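Glycosyl hydrolases family 2, sugar binding domain protein (Bacteroides uniformis str. 3978 T3 ii, PDB 6D1P) is a beta-glucuronidase of glycoside hydrolase family 2 from a human gut bacterium, probably hydrolysing the glycosidic bond of beta-glucuronides. Local coordinates at residues Val383-Pro388 against Ile421-Gly426. Sequence-based numbering, arbitrary orientation.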
loop_
_atom_site.group_PDB
_atom_site.type_symbol
_atom_site.label_atom_id
_atom_site.label_comp_id
_atom_site.label_asym_id
_atom_site.label_seq_id
_atom_site.Cartn_x
_atom_site.Cartn_y
_atom_site.Cartn_z
ATOM N N VAL A 383 13.383 6.491 35.474
ATOM C CA VAL A 383 13.167 5.767 34.222
ATOM C C VAL A 383 13.304 4.260 34.412
ATOM O O VAL A 383 14.261 3.786 35.042
ATOM C CB VAL A 383 14.137 6.231 33.124
ATOM C CG1 VAL A 383 13.974 5.355 31.892
ATOM C CG2 VAL A 383 13.906 7.709 32.798
ATOM N N TRP A 384 12.335 3.521 33.848
ATOM C CA TRP A 384 12.395 2.091 33.568
ATOM C C TRP A 384 12.415 1.964 32.048
ATOM O O TRP A 384 11.475 2.394 31.376
ATOM C CB TRP A 384 11.186 1.376 34.199
ATOM C CG TRP A 384 10.804 -0.073 33.758
ATOM C CD1 TRP A 384 11.144 -0.707 32.593
ATOM C CD2 TRP A 384 9.977 -1.013 34.487
ATOM N NE1 TRP A 384 10.600 -1.972 32.556
ATOM C CE2 TRP A 384 9.877 -2.186 33.699
ATOM C CE3 TRP A 384 9.320 -0.978 35.723
ATOM C CZ2 TRP A 384 9.146 -3.314 34.111
ATOM C CZ3 TRP A 384 8.585 -2.077 36.120
ATOM C CH2 TRP A 384 8.508 -3.240 35.323
ATOM N N GLU A 385 13.488 1.406 31.503
ATOM C CA GLU A 385 13.590 1.191 30.065
ATOM C C GLU A 385 13.893 -0.283 29.827
ATOM O O GLU A 385 14.755 -0.853 30.508
ATOM C CB GLU A 385 14.683 2.086 29.459
ATOM C CG GLU A 385 14.476 2.438 27.993
ATOM C CD GLU A 385 15.631 3.246 27.404
ATOM O OE1 GLU A 385 15.422 3.931 26.373
ATOM O OE2 GLU A 385 16.759 3.191 27.964
ATOM N N GLU A 386 13.178 -0.900 28.885
ATOM C CA GLU A 386 13.263 -2.340 28.632
ATOM C C GLU A 386 13.538 -2.616 27.161
ATOM O O GLU A 386 13.308 -1.761 26.294
ATOM C CB GLU A 386 11.970 -3.075 29.026
ATOM C CG GLU A 386 10.755 -2.762 28.151
ATOM C CD GLU A 386 9.443 -3.148 28.818
ATOM O OE1 GLU A 386 9.333 -3.002 30.073
ATOM O OE2 GLU A 386 8.511 -3.570 28.094
ATOM N N ILE A 387 14.001 -3.837 26.886
ATOM C CA ILE A 387 14.158 -4.322 25.510
ATOM C C ILE A 387 12.833 -4.845 24.969
ATOM O O ILE A 387 11.963 -5.266 25.745
ATOM C CB ILE A 387 15.226 -5.419 25.404
ATOM C CG1 ILE A 387 14.964 -6.552 26.409
ATOM C CG2 ILE A 387 16.610 -4.820 25.512
ATOM C CD1 ILE A 387 15.640 -7.868 25.997
ATOM N N PRO A 388 12.649 -4.865 23.636
ATOM C CA PRO A 388 11.337 -5.234 23.093
ATOM C C PRO A 388 11.120 -6.738 22.966
ATOM O O PRO A 388 10.521 -7.198 21.983
ATOM C CB PRO A 388 11.313 -4.523 21.724
ATOM C CG PRO A 388 12.720 -4.274 21.372
ATOM C CD PRO A 388 13.570 -4.370 22.592
ATOM N N ILE A 421 16.871 3.794 36.531
ATOM C CA ILE A 421 17.107 2.880 37.636
ATOM C C ILE A 421 16.742 1.438 37.308
ATOM O O ILE A 421 17.184 0.527 38.025
ATOM C CB ILE A 421 16.359 3.346 38.900
ATOM C CG1 ILE A 421 14.881 3.504 38.599
ATOM C CG2 ILE A 421 16.899 4.663 39.367
ATOM C CD1 ILE A 421 14.055 3.713 39.798
ATOM N N LEU A 422 15.971 1.172 36.253
ATOM C CA LEU A 422 15.539 -0.184 35.961
ATOM C C LEU A 422 15.767 -0.502 34.497
ATOM O O LEU A 422 15.308 0.237 33.623
ATOM C CB LEU A 422 14.066 -0.392 36.319
ATOM C CG LEU A 422 13.761 -0.448 37.817
ATOM C CD1 LEU A 422 12.271 -0.363 38.066
ATOM C CD2 LEU A 422 14.354 -1.696 38.473
ATOM N N TRP A 423 16.501 -1.588 34.242
ATOM C CA TRP A 423 16.556 -2.217 32.930
ATOM C C TRP A 423 15.521 -3.331 32.890
ATOM O O TRP A 423 15.612 -4.291 33.665
ATOM C CB TRP A 423 17.937 -2.797 32.643
ATOM C CG TRP A 423 19.096 -1.848 32.698
ATOM C CD1 TRP A 423 20.245 -2.010 33.417
ATOM C CD2 TRP A 423 19.242 -0.611 31.984
ATOM N NE1 TRP A 423 21.092 -0.949 33.200
ATOM C CE2 TRP A 423 20.502 -0.080 32.323
ATOM C CE3 TRP A 423 18.433 0.094 31.087
ATOM C CZ2 TRP A 423 20.963 1.135 31.812
ATOM C CZ3 TRP A 423 18.894 1.288 30.570
ATOM C CH2 TRP A 423 20.147 1.797 30.927
ATOM N N GLY A 424 14.540 -3.213 31.999
ATOM C CA GLY A 424 13.557 -4.275 31.806
ATOM C C GLY A 424 14.018 -5.290 30.767
ATOM O O GLY A 424 14.609 -4.936 29.754
ATOM N N LEU A 425 13.743 -6.569 31.037
ATOM C CA LEU A 425 14.189 -7.637 30.140
ATOM C C LEU A 425 13.101 -8.156 29.209
ATOM O O LEU A 425 13.424 -8.827 28.227
ATOM C CB LEU A 425 14.760 -8.810 30.942
ATOM C CG LEU A 425 15.773 -8.411 32.023
ATOM C CD1 LEU A 425 16.128 -9.619 32.889
ATOM C CD2 LEU A 425 17.029 -7.778 31.420
ATOM N N GLY A 426 11.837 -7.860 29.477
ATOM C CA GLY A 426 10.784 -8.297 28.579
ATOM C C GLY A 426 9.436 -7.988 29.178
ATOM O O GLY A 426 9.321 -7.639 30.357
HETATM O O HOH W 1 10.420 -5.556 31.135
#
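Trp384 leans its indole across Leu422 and Gly424 of the neighbouring strand, with CE3 3.8 Å from Leu422 CD1 and NE1 3.8 Å from Gly424 CA. Both approaches are oblique to the ring, which swings over the partner strand because CG lies anti to the backbone N (chi1 164°). Gly424 has no side chain, and a CB there would collide with Trp384 NE1 and Glu386 CB. The missing side chain allows Glu386 CA and Gly424 CA to come within 3.7 Å. Trp384 NE1 also makes a weak, bent hydrogen bond to Glu386 OE1 within its own strand; replacing the indole with leucine would probably leave a gap over Gly424 and deprive that carboxylate of a donor. On the other face, where Met410 of helix 397-414 packs, the carboxylate of Glu385 lies nearly coplanar with the Trp423 ring (22°), OE2 3.9 Å from CZ3. Backbone hydrogen bonds of a parallel pair include Glu385 N to Leu422 O (3.0 Å) and Gly424 N to Glu385 O (2.8 Å). These are adjacent strands of the TIM barrel, joined through helix 397-414 in a beta-alpha-beta crossover. Both glutamates are buried, and named donors meet their carboxylates: Arg362, in a salt bridge, and His365 for Glu386, His414 ND1 (to OE2) and the backbone N of Gln368 (to OE1) for Glu385.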